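Local structure of DyP-type peroxidase (Pleurotus ostreatus PC15, 6FSK) at residues N350-V364 with G377-D391. The protein probably uses its heme b cofactor to reduce hydrogen peroxide while oxidising dyes and other substrates, as expected of a dye-decolorizing peroxidase. The protein carries 1 engineered substitution. Residues are numbered along the deposited sequence; the frame is centred on the assembly and turned at random.
With HEM (protoporphyrin IX containing Fe), chain C.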
ATOM      1  N   ASN A 350       2.262  -9.663 -12.251  1.00 10.52           N
ATOM      2  CA  ASN A 350       3.347  -8.795 -11.849  1.00 10.95           C
ATOM      3  C   ASN A 350       2.922  -7.415 -11.450  1.00 10.84           C
ATOM      4  O   ASN A 350       3.758  -6.672 -10.966  1.00 11.72           O
ATOM      5  CB  ASN A 350       4.449  -8.749 -12.912  1.00 10.93           C
ATOM      6  CG  ASN A 350       4.060  -7.961 -14.147  1.00 13.74           C
ATOM      7  OD1 ASN A 350       2.880  -7.700 -14.440  1.00 14.82           O
ATOM      8  ND2 ASN A 350       5.051  -7.763 -15.010  1.00 16.21           N
ATOM      9  N   ARG A 351       1.674  -7.076 -11.527  1.00 10.89           N
ATOM     10  CA  ARG A 351       1.167  -5.789 -11.058  1.00 10.93           C
ATOM     11  C   ARG A 351       0.568  -5.929  -9.691  1.00 10.87           C
ATOM     12  O   ARG A 351       0.170  -4.924  -9.112  1.00 11.02           O
ATOM     13  CB  ARG A 351       0.093  -5.324 -11.994  1.00 10.90           C
ATOM     14  CG  ARG A 351       0.511  -5.309 -13.476  1.00 11.63           C
ATOM     15  CD  ARG A 351       1.418  -4.179 -13.757  1.00 14.72           C
ATOM     16  NE  ARG A 351       1.786  -4.191 -15.181  1.00 16.16           N
ATOM     17  CZ  ARG A 351       2.982  -3.921 -15.661  1.00 14.62           C
ATOM     18  NH1 ARG A 351       4.014  -3.752 -14.853  1.00 14.44           N
ATOM     19  NH2 ARG A 351       3.167  -3.892 -16.960  1.00 17.92           N
ATOM     20  N   ARG A 352       0.558  -7.120  -9.112  1.00 10.47           N
ATOM     21  CA  ARG A 352      -0.089  -7.321  -7.826  1.00  9.01           C
ATOM     22  C   ARG A 352       0.845  -6.901  -6.709  1.00  9.83           C
ATOM     23  O   ARG A 352       2.074  -7.027  -6.807  1.00  9.45           O
ATOM     24  CB  ARG A 352      -0.534  -8.795  -7.635  1.00 10.15           C
ATOM     25  CG  ARG A 352      -1.469  -9.232  -8.743  1.00 10.06           C
ATOM     26  CD  ARG A 352      -2.720  -8.456  -8.899  1.00  9.08           C
ATOM     27  NE  ARG A 352      -3.543  -8.393  -7.672  1.00  9.72           N
ATOM     28  CZ  ARG A 352      -4.395  -9.290  -7.279  1.00 10.60           C
ATOM     29  NH1 ARG A 352      -4.550 -10.474  -7.950  1.00 12.92           N
ATOM     30  NH2 ARG A 352      -5.060  -9.099  -6.164  1.00 11.58           N
ATOM     31  N   ILE A 353       0.228  -6.429  -5.616  1.00  9.04           N
ATOM     32  CA  ILE A 353       0.943  -6.029  -4.418  1.00  9.05           C
ATOM     33  C   ILE A 353       0.227  -6.483  -3.209  1.00  8.82           C
ATOM     34  O   ILE A 353      -1.005  -6.635  -3.206  1.00  9.90           O
ATOM     35  CB  ILE A 353       1.142  -4.463  -4.358  1.00  8.98           C
ATOM     36  CG1 ILE A 353      -0.233  -3.732  -4.337  1.00  9.53           C
ATOM     37  CG2 ILE A 353       2.008  -3.973  -5.479  1.00 10.14           C
ATOM     38  CD1 ILE A 353      -0.086  -2.240  -4.100  1.00  8.79           C
ATOM     39  N   ILE A 354       1.018  -6.726  -2.133  1.00  9.02           N
ATOM     40  CA  ILE A 354       0.436  -7.043  -0.867  1.00  9.36           C
ATOM     41  C   ILE A 354       0.574  -5.797  -0.017  1.00  9.13           C
ATOM     42  O   ILE A 354       1.670  -5.357   0.242  1.00 10.51           O
ATOM     43  CB  ILE A 354       1.112  -8.249  -0.165  1.00 10.74           C
ATOM     44  CG1 ILE A 354       0.810  -9.534  -0.940  1.00 11.92           C
ATOM     45  CG2 ILE A 354       0.665  -8.337   1.259  1.00 12.69           C
ATOM     46  CD1 ILE A 354       1.635 -10.695  -0.410  1.00 13.21           C
ATOM     47  N   ARG A 355      -0.554  -5.288   0.496  1.00  9.21           N
ATOM     48  CA  ARG A 355      -0.545  -4.046   1.321  1.00  9.52           C
ATOM     49  C   ARG A 355      -0.613  -4.331   2.791  1.00  9.86           C
ATOM     50  O   ARG A 355      -1.329  -5.250   3.254  1.00 10.66           O
ATOM     51  CB  ARG A 355      -1.725  -3.177   0.953  1.00 10.10           C
ATOM     52  CG  ARG A 355      -1.640  -2.633  -0.427  1.00 11.26           C
ATOM     53  CD  ARG A 355      -2.961  -2.055  -0.937  1.00 11.47           C
ATOM     54  NE  ARG A 355      -4.001  -3.093  -1.029  1.00 11.68           N
ATOM     55  CZ  ARG A 355      -5.184  -2.988  -0.433  1.00 10.23           C
ATOM     56  NH1 ARG A 355      -5.558  -1.889   0.241  1.00 10.15           N
ATOM     57  NH2 ARG A 355      -6.003  -3.990  -0.506  1.00 10.44           N
ATOM     58  N   ARG A 356       0.155  -3.580   3.577  1.00 10.55           N
ATOM     59  CA  ARG A 356       0.198  -3.741   5.030  1.00 11.22           C
ATOM     60  C   ARG A 356      -0.006  -2.330   5.678  1.00 13.45           C
ATOM     61  O   ARG A 356       0.722  -2.028   6.631  1.00 15.51           O
ATOM     62  CB  ARG A 356       1.488  -4.375   5.518  1.00 11.93           C
ATOM     63  CG  ARG A 356       1.813  -5.689   4.922  1.00 11.64           C
ATOM     64  CD  ARG A 356       0.885  -6.800   5.400  1.00 12.42           C
ATOM     65  NE  ARG A 356       1.282  -8.077   4.875  1.00 12.82           N
ATOM     66  CZ  ARG A 356       0.478  -9.081   4.517  1.00 14.05           C
ATOM     67  NH1 ARG A 356      -0.814  -8.988   4.586  1.00 14.96           N
ATOM     68  NH2 ARG A 356       1.026 -10.222   4.059  1.00 15.28           N
ATOM     69  N   GLY A 357      -0.937  -1.541   5.181  1.00 14.92           N
ATOM     70  CA  GLY A 357      -1.170  -0.169   5.728  1.00 13.95           C
ATOM     71  C   GLY A 357      -1.631  -0.143   7.143  1.00 15.81           C
ATOM     72  O   GLY A 357      -2.237  -1.117   7.681  1.00 17.82           O
ATOM     73  N   ILE A 358      -1.313   0.946   7.787  1.00 11.33           N
ATOM     74  CA  ILE A 358      -1.945   1.247   9.047  1.00 10.05           C
ATOM     75  C   ILE A 358      -2.230   2.764   9.033  1.00 10.58           C
ATOM     76  O   ILE A 358      -1.430   3.564   8.555  1.00 10.36           O
ATOM     77  CB  ILE A 358      -1.050   0.849  10.286  1.00 10.39           C
ATOM     78  CG1 ILE A 358      -1.810   0.964  11.617  1.00 12.58           C
ATOM     79  CG2 ILE A 358       0.274   1.583  10.351  1.00 11.88           C
ATOM     80  CD1 ILE A 358      -1.109   0.352  12.829  1.00 12.70           C
ATOM     81  N   GLN A 359      -3.306   3.128   9.690  1.00  9.77           N
ATOM     82  CA  GLN A 359      -3.688   4.486   9.790  1.00 10.19           C
ATOM     83  C   GLN A 359      -2.778   5.256  10.760  1.00 10.31           C
ATOM     84  O   GLN A 359      -2.100   4.656  11.582  1.00  9.81           O
ATOM     85  CB  GLN A 359      -5.117   4.598  10.295  1.00 10.55           C
ATOM     86  CG  GLN A 359      -6.216   3.785   9.580  1.00 11.39           C
ATOM     87  CD  GLN A 359      -6.479   2.435  10.204  1.00 12.50           C
ATOM     88  OE1 GLN A 359      -5.566   1.762  10.630  1.00 10.81           O
ATOM     89  NE2 GLN A 359      -7.705   2.057  10.270  1.00 12.39           N
ATOM     90  N   PHE A 360      -2.801   6.600  10.632  1.00  8.51           N
ATOM     91  CA  PHE A 360      -2.223   7.421  11.690  1.00  9.41           C
ATOM     92  C   PHE A 360      -3.092   8.613  11.969  1.00  8.64           C
ATOM     93  O   PHE A 360      -3.819   9.085  11.073  1.00  9.37           O
ATOM     94  CB  PHE A 360      -0.774   7.815  11.436  1.00  9.29           C
ATOM     95  CG  PHE A 360      -0.624   8.883  10.371  1.00  8.98           C
ATOM     96  CD1 PHE A 360      -0.529   8.557   9.028  1.00  8.75           C
ATOM     97  CD2 PHE A 360      -0.563  10.242  10.724  1.00 10.45           C
ATOM     98  CE1 PHE A 360      -0.354   9.557   8.058  1.00  9.75           C
ATOM     99  CE2 PHE A 360      -0.384  11.215   9.750  1.00 10.73           C
ATOM    100  CZ  PHE A 360      -0.260  10.866   8.441  1.00  9.85           C
ATOM    101  N   GLY A 361      -2.917   9.179  13.187  1.00 10.05           N
ATOM    102  CA  GLY A 361      -3.637  10.406  13.497  1.00 10.91           C
ATOM    103  C   GLY A 361      -4.871  10.283  14.234  1.00 10.85           C
ATOM    104  O   GLY A 361      -5.471   9.205  14.292  1.00 11.71           O
ATOM    105  N   PRO A 362      -5.325  11.401  14.835  1.00 10.71           N
ATOM    106  CA  PRO A 362      -6.561  11.438  15.580  1.00 11.37           C
ATOM    107  C   PRO A 362      -7.823  11.451  14.696  1.00 11.89           C
ATOM    108  O   PRO A 362      -7.763  11.758  13.522  1.00 12.38           O
ATOM    109  CB  PRO A 362      -6.416  12.744  16.382  1.00 11.99           C
ATOM    110  CG  PRO A 362      -5.707  13.615  15.439  1.00 11.25           C
ATOM    111  CD  PRO A 362      -4.741  12.730  14.717  1.00 10.78           C
ATOM    112  N   GLU A 363      -8.973  11.228  15.335  1.00 11.55           N
ATOM    113  CA  GLU A 363     -10.278  11.333  14.617  1.00 12.11           C
ATOM    114  C   GLU A 363     -10.523  12.810  14.273  1.00 11.90           C
ATOM    115  O   GLU A 363      -9.932  13.734  14.922  1.00 13.09           O
ATOM    116  CB  GLU A 363     -11.368  10.780  15.508  1.00 13.33           C
ATOM    117  CG  GLU A 363     -11.247   9.279  15.753  1.00 15.37           C
ATOM    118  CD  GLU A 363     -11.327   8.543  14.438  1.00 16.76           C
ATOM    119  OE1 GLU A 363     -12.420   8.592  13.740  1.00 15.80           O
ATOM    120  OE2 GLU A 363     -10.329   7.983  13.988  1.00 14.98           O
ATOM    121  N   VAL A 364     -11.362  13.096  13.294  1.00 11.59           N
ATOM    122  CA  VAL A 364     -11.721  14.482  12.887  1.00 11.69           C
ATOM    123  C   VAL A 364     -12.458  15.144  14.084  1.00 11.57           C
ATOM    124  O   VAL A 364     -13.326  14.515  14.653  1.00 13.74           O
ATOM    125  CB  VAL A 364     -12.596  14.430  11.651  1.00 14.01           C
ATOM    126  CG1 VAL A 364     -13.191  15.806  11.295  1.00 14.64           C
ATOM    127  CG2 VAL A 364     -11.757  13.832  10.493  1.00 12.46           C
ATOM    128  N   GLY A 377      -2.907  16.360  11.469  1.00 13.57           N
ATOM    129  CA  GLY A 377      -2.355  15.436  10.486  1.00 13.18           C
ATOM    130  C   GLY A 377      -2.995  14.081  10.766  1.00 13.28           C
ATOM    131  O   GLY A 377      -3.024  13.544  11.952  1.00 13.23           O
ATOM    132  N   ARG A 378      -3.421  13.430   9.690  1.00 11.01           N
ATOM    133  CA  ARG A 378      -3.906  12.073   9.803  1.00  9.40           C
ATOM    134  C   ARG A 378      -3.742  11.439   8.427  1.00 10.20           C
ATOM    135  O   ARG A 378      -3.634  12.160   7.425  1.00  9.04           O
ATOM    136  CB  ARG A 378      -5.350  12.000  10.231  1.00 10.79           C
ATOM    137  CG  ARG A 378      -6.334  12.766   9.330  1.00  9.92           C
ATOM    138  CD  ARG A 378      -7.760  12.634   9.827  1.00 10.58           C
ATOM    139  NE  ARG A 378      -7.983  13.273  11.164  1.00 11.08           N
ATOM    140  CZ  ARG A 378      -8.116  14.551  11.391  1.00 11.22           C
ATOM    141  NH1 ARG A 378      -8.152  15.459  10.408  1.00 10.63           N
ATOM    142  NH2 ARG A 378      -8.244  14.948  12.669  1.00 12.08           N
ATOM    143  N   GLY A 379      -3.787  10.132   8.377  1.00  8.83           N
ATOM    144  CA  GLY A 379      -3.618   9.468   7.067  1.00  9.47           C
ATOM    145  C   GLY A 379      -3.284   8.004   7.148  1.00  7.92           C
ATOM    146  O   GLY A 379      -3.787   7.286   7.994  1.00  8.77           O
ATOM    147  N   LEU A 380      -2.496   7.584   6.199  1.00  8.67           N
ATOM    148  CA  LEU A 380      -2.135   6.188   6.019  1.00 10.08           C
ATOM    149  C   LEU A 380      -0.614   6.070   5.929  1.00  9.32           C
ATOM    150  O   LEU A 380       0.036   6.762   5.143  1.00 10.95           O
ATOM    151  CB  LEU A 380      -2.792   5.632   4.749  1.00 10.47           C
ATOM    152  CG  LEU A 380      -2.671   4.162   4.479  1.00 11.66           C
ATOM    153  CD1 LEU A 380      -3.450   3.365   5.494  1.00 11.61           C
ATOM    154  CD2 LEU A 380      -3.205   3.873   3.073  1.00 11.09           C
ATOM    155  N   LEU A 381      -0.057   5.197   6.758  1.00  9.00           N
ATOM    156  CA  LEU A 381       1.325   4.699   6.519  1.00  9.50           C
ATOM    157  C   LEU A 381       1.214   3.577   5.513  1.00  8.49           C
ATOM    158  O   LEU A 381       0.934   2.418   5.893  1.00 10.23           O
ATOM    159  CB  LEU A 381       1.916   4.276   7.806  1.00  9.14           C
ATOM    160  CG  LEU A 381       1.955   5.280   8.962  1.00  9.51           C
ATOM    161  CD1 LEU A 381       2.658   4.693  10.191  1.00 10.72           C
ATOM    162  CD2 LEU A 381       2.508   6.622   8.533  1.00 11.18           C
ATOM    163  N   PHE A 382       1.281   3.956   4.247  1.00  8.58           N
ATOM    164  CA  PHE A 382       1.112   2.978   3.166  1.00  8.58           C
ATOM    165  C   PHE A 382       2.386   2.135   3.063  1.00  8.95           C
ATOM    166  O   PHE A 382       3.452   2.669   2.919  1.00  7.94           O
ATOM    167  CB  PHE A 382       0.884   3.709   1.837  1.00  9.53           C
ATOM    168  CG  PHE A 382       0.781   2.791   0.681  1.00 10.34           C
ATOM    169  CD1 PHE A 382      -0.444   2.288   0.263  1.00 11.02           C
ATOM    170  CD2 PHE A 382       1.880   2.490  -0.035  1.00 11.10           C
ATOM    171  CE1 PHE A 382      -0.511   1.376  -0.808  1.00 10.67           C
ATOM    172  CE2 PHE A 382       1.790   1.648  -1.161  1.00 10.92           C
ATOM    173  CZ  PHE A 382       0.594   1.098  -1.517  1.00 10.31           C
ATOM    174  N   VAL A 383       2.227   0.831   3.123  1.00  8.16           N
ATOM    175  CA  VAL A 383       3.308  -0.083   2.895  1.00  8.07           C
ATOM    176  C   VAL A 383       2.849  -1.176   1.927  1.00  7.85           C
ATOM    177  O   VAL A 383       1.738  -1.701   2.113  1.00  8.84           O
ATOM    178  CB  VAL A 383       3.810  -0.748   4.194  1.00  9.39           C
ATOM    179  CG1 VAL A 383       4.702  -1.953   3.910  1.00 10.91           C
ATOM    180  CG2 VAL A 383       4.552   0.278   5.013  1.00  9.75           C
ATOM    181  N   CYS A 384       3.575  -1.487   0.896  1.00  7.85           N
ATOM    182  CA  CYS A 384       3.215  -2.652   0.028  1.00  8.56           C
ATOM    183  C   CYS A 384       4.488  -3.393  -0.343  1.00  8.29           C
ATOM    184  O   CYS A 384       5.579  -2.801  -0.412  1.00  8.11           O
ATOM    185  CB  CYS A 384       2.412  -2.239  -1.213  1.00  9.56           C
ATOM    186  SG  CYS A 384       3.341  -1.392  -2.482  1.00 10.45           S
ATOM    187  N   TYR A 385       4.314  -4.650  -0.642  1.00  9.54           N
ATOM    188  CA  TYR A 385       5.328  -5.576  -1.042  1.00  8.38           C
ATOM    189  C   TYR A 385       5.086  -6.197  -2.386  1.00  9.10           C
ATOM    190  O   TYR A 385       3.919  -6.576  -2.704  1.00  9.56           O
ATOM    191  CB  TYR A 385       5.457  -6.742  -0.070  1.00  8.28           C
ATOM    192  CG  TYR A 385       5.859  -6.384   1.332  1.00  9.49           C
ATOM    193  CD1 TYR A 385       7.193  -6.221   1.676  1.00 10.06           C
ATOM    194  CD2 TYR A 385       4.920  -6.164   2.326  1.00 10.04           C
ATOM    195  CE1 TYR A 385       7.584  -5.861   2.980  1.00  9.63           C
ATOM    196  CE2 TYR A 385       5.287  -5.779   3.599  1.00  9.46           C
ATOM    197  CZ  TYR A 385       6.649  -5.659   3.934  1.00  9.15           C
ATOM    198  OH  TYR A 385       7.019  -5.309   5.199  1.00 12.52           O
ATOM    199  N   SER A 386       6.148  -6.393  -3.119  1.00  8.50           N
ATOM    200  CA  SER A 386       6.159  -7.255  -4.301  1.00  8.98           C
ATOM    201  C   SER A 386       7.617  -7.498  -4.692  1.00  9.98           C
ATOM    202  O   SER A 386       8.530  -6.917  -4.108  1.00  9.25           O
ATOM    203  CB  SER A 386       5.382  -6.768  -5.499  1.00  9.11           C
ATOM    204  OG  SER A 386       6.117  -5.839  -6.283  1.00  9.89           O
ATOM    205  N   SER A 387       7.868  -8.359  -5.668  1.00  9.88           N
ATOM    206  CA  SER A 387       9.200  -8.614  -6.088  1.00 10.03           C
ATOM    207  C   SER A 387       9.676  -7.636  -7.116  1.00 10.57           C
ATOM    208  O   SER A 387      10.798  -7.761  -7.648  1.00 11.09           O
ATOM    209  CB  SER A 387       9.347 -10.043  -6.617  1.00 11.08           C
ATOM    210  OG  SER A 387       8.593 -10.176  -7.795  1.00 12.03           O
ATOM    211  N   SER A 388       8.876  -6.600  -7.433  1.00  9.43           N
ATOM    212  CA  SER A 388       9.288  -5.602  -8.388  1.00  9.95           C
ATOM    213  C   SER A 388       8.470  -4.336  -8.140  1.00  9.12           C
ATOM    214  O   SER A 388       7.284  -4.273  -8.410  1.00 10.25           O
ATOM    215  CB  SER A 388       9.055  -6.057  -9.807  1.00 11.30           C
ATOM    216  OG  SER A 388       9.357  -5.073 -10.786  1.00 10.35           O
ATOM    217  N   ILE A 389       9.144  -3.299  -7.679  1.00 10.21           N
ATOM    218  CA  ILE A 389       8.511  -1.932  -7.585  1.00 10.12           C
ATOM    219  C   ILE A 389       8.259  -1.388  -8.980  1.00 10.96           C
ATOM    220  O   ILE A 389       7.189  -0.790  -9.285  1.00 10.06           O
ATOM    221  CB  ILE A 389       9.401  -0.988  -6.760  1.00  9.76           C
ATOM    222  CG1 ILE A 389       9.628  -1.565  -5.382  1.00  9.28           C
ATOM    223  CG2 ILE A 389       8.743   0.412  -6.642  1.00 10.03           C
ATOM    224  CD1 ILE A 389      10.563  -0.687  -4.530  1.00 10.21           C
ATOM    225  N   ASP A 390       9.188  -1.697  -9.907  1.00 10.89           N
ATOM    226  CA  ASP A 390       9.037  -1.257 -11.288  1.00 10.54           C
ATOM    227  C   ASP A 390       7.724  -1.824 -11.887  1.00 11.06           C
ATOM    228  O   ASP A 390       6.951  -1.085 -12.510  1.00 11.73           O
ATOM    229  CB  ASP A 390      10.143  -1.731 -12.175  1.00 11.11           C
ATOM    230  CG  ASP A 390      11.480  -1.058 -11.897  1.00 11.96           C
ATOM    231  OD1 ASP A 390      11.538   0.001 -11.260  1.00 13.85           O
ATOM    232  OD2 ASP A 390      12.523  -1.652 -12.427  1.00 13.23           O
ATOM    233  N   ASP A 391       7.423  -3.074 -11.590  1.00 10.40           N
ATOM    234  CA  ASP A 391       6.223  -3.713 -12.153  1.00 11.76           C
ATOM    235  C   ASP A 391       4.986  -3.423 -11.352  1.00  9.68           C
ATOM    236  O   ASP A 391       3.847  -3.416 -11.896  1.00 10.62           O
ATOM    237  CB  ASP A 391       6.328  -5.253 -12.194  1.00 10.73           C
ATOM    238  CG  ASP A 391       7.351  -5.798 -13.201  1.00 14.31           C
ATOM    239  OD1 ASP A 391       7.848  -5.084 -14.069  1.00 15.12           O
ATOM    240  OD2 ASP A 391       7.645  -7.031 -13.086  1.00 15.17           O
TER
HETATM  241  CHA HEM C 501      -7.666  -0.953  -2.327  1.00  9.86           C
HETATM  242  CHB HEM C 501      -7.903   3.172   0.157  1.00  8.76           C
HETATM  243  CHC HEM C 501      -3.466   4.264  -1.361  1.00  8.84           C
HETATM  244  CHD HEM C 501      -3.334   0.276  -4.110  1.00  8.61           C
HETATM  245  C1A HEM C 501      -8.153   0.059  -1.498  1.00  9.30           C
HETATM  246  C2A HEM C 501      -9.419   0.070  -0.835  1.00  9.75           C
HETATM  247  C3A HEM C 501      -9.472   1.192  -0.103  1.00  9.96           C
HETATM  248  C4A HEM C 501      -8.267   1.914  -0.380  1.00  9.12           C
HETATM  249  CMA HEM C 501     -10.623   1.672   0.712  1.00 10.35           C
HETATM  250  CAA HEM C 501     -10.493  -0.996  -0.985  1.00  9.79           C
HETATM  251  CBA HEM C 501     -10.507  -2.133   0.028  1.00 11.28           C
HETATM  252  CGA HEM C 501      -9.343  -3.076  -0.131  1.00 12.05           C
HETATM  253  O1A HEM C 501      -9.328  -3.896  -1.051  1.00 12.34           O
HETATM  254  O2A HEM C 501      -8.418  -3.010   0.717  1.00 13.22           O
HETATM  255  C1B HEM C 501      -6.709   3.875  -0.025  1.00 10.33           C
HETATM  256  C2B HEM C 501      -6.348   5.070   0.590  1.00 10.51           C
HETATM  257  C3B HEM C 501      -5.084   5.403   0.217  1.00  8.52           C
HETATM  258  C4B HEM C 501      -4.684   4.335  -0.710  1.00  8.47           C
HETATM  259  CMB HEM C 501      -7.226   5.899   1.494  1.00 11.73           C
HETATM  260  CAB HEM C 501      -4.194   6.545   0.521  1.00  9.00           C
HETATM  261  CBB HEM C 501      -4.334   7.299   1.590  1.00  8.64           C
HETATM  262  C1C HEM C 501      -3.027   3.377  -2.295  1.00  8.59           C
HETATM  263  C2C HEM C 501      -1.844   3.385  -3.047  1.00  9.24           C
HETATM  264  C3C HEM C 501      -1.792   2.285  -3.853  1.00  9.19           C
HETATM  265  C4C HEM C 501      -2.971   1.514  -3.543  1.00  7.88           C
HETATM  266  CMC HEM C 501      -0.791   4.454  -2.931  1.00 10.22           C
HETATM  267  CAC HEM C 501      -0.832   1.839  -4.900  1.00  8.70           C
HETATM  268  CBC HEM C 501      -0.061   2.683  -5.617  1.00  9.94           C
HETATM  269  C1D HEM C 501      -4.505  -0.408  -3.775  1.00  8.40           C
HETATM  270  C2D HEM C 501      -4.733  -1.797  -4.281  1.00  8.41           C
HETATM  271  C3D HEM C 501      -5.954  -2.148  -3.723  1.00  8.91           C
HETATM  272  C4D HEM C 501      -6.420  -0.977  -2.999  1.00  9.28           C
HETATM  273  CMD HEM C 501      -3.854  -2.632  -5.124  1.00  8.16           C
HETATM  274  CAD HEM C 501      -6.741  -3.436  -3.935  1.00  9.28           C
HETATM  275  CBD HEM C 501      -7.584  -3.416  -5.171  1.00  9.78           C
HETATM  276  CGD HEM C 501      -8.243  -4.751  -5.417  1.00  9.52           C
HETATM  277  O1D HEM C 501      -9.479  -4.669  -5.620  1.00 10.65           O
HETATM  278  O2D HEM C 501      -7.611  -5.781  -5.303  1.00 11.04           O
HETATM  279  NA  HEM C 501      -7.465   1.259  -1.308  1.00  9.36           N
HETATM  280  NB  HEM C 501      -5.732   3.477  -0.875  1.00  8.58           N
HETATM  281  NC  HEM C 501      -3.782   2.257  -2.721  1.00  8.57           N
HETATM  282  ND  HEM C 501      -5.560   0.044  -3.094  1.00  8.41           N
HETATM  283 FE   HEM C 501      -5.680   1.784  -2.062  1.00  9.01          FE
HETATM  284  O   HOH W   1       4.210  -6.281  -8.304  1.00 12.02           O
HETATM  285  O   HOH W   2       5.833  -8.724  -9.208  1.00 13.12           O
HETATM  286  O   HOH W   3       6.866  -3.041 -15.504  1.00 29.62           O
HETATM  287  O   HOH W   4       2.002   0.323   7.387  1.00 14.10           O
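The F360 ring lies flat on the backbone of the neighbouring strand, with G379 N 3.4 Å above its centre and R378 C over the rim of the same face; L380 C sits at its edge. F360 reaches there because CG stands between the backbone N and the carbonyl carbon (chi1 74°), and its CD1 also meets CD2 of L381. G379, with no side chain, lets the ring lie this close. Nearby, V364 CG2 covers one face of the R378 guanidinium, whose NE points in plane at P362 O (2.8 Å). At the opposite end, R351 NH1 reaches a lone pair of D391 O at 3.0 Å, and a water links NH1 to D391 OD1, while D391 OD2 forms a salt bridge with R226. Between these ends, backbone hydrogen bonds join the antiparallel strands 354-360 and 379-386, running through R356 N to V383 O and resuming at I358 with L381; in the break, R356 O turns to a water that also reaches L381 O.

HEM C3D lies 3.4 Å above the R355 guanidinium plane, over its centre, while NH1 and NH2 both grip propionate O2A at the edge; D191 holds NH1 as well. HEM CMC lies over one face of the F382 ring and I353 CD1 at its edge; F382 CE1 approaches HEM C2C to 3.3 Å. A leucine in place of R355 would probably leave that propionate without two of its donors and D191 without its salt-bridge mate. This antiparallel edge pair of the C-terminal ferredoxin-like half, 354-360 outermost, thus forms one wall of the DyP-type heme pocket.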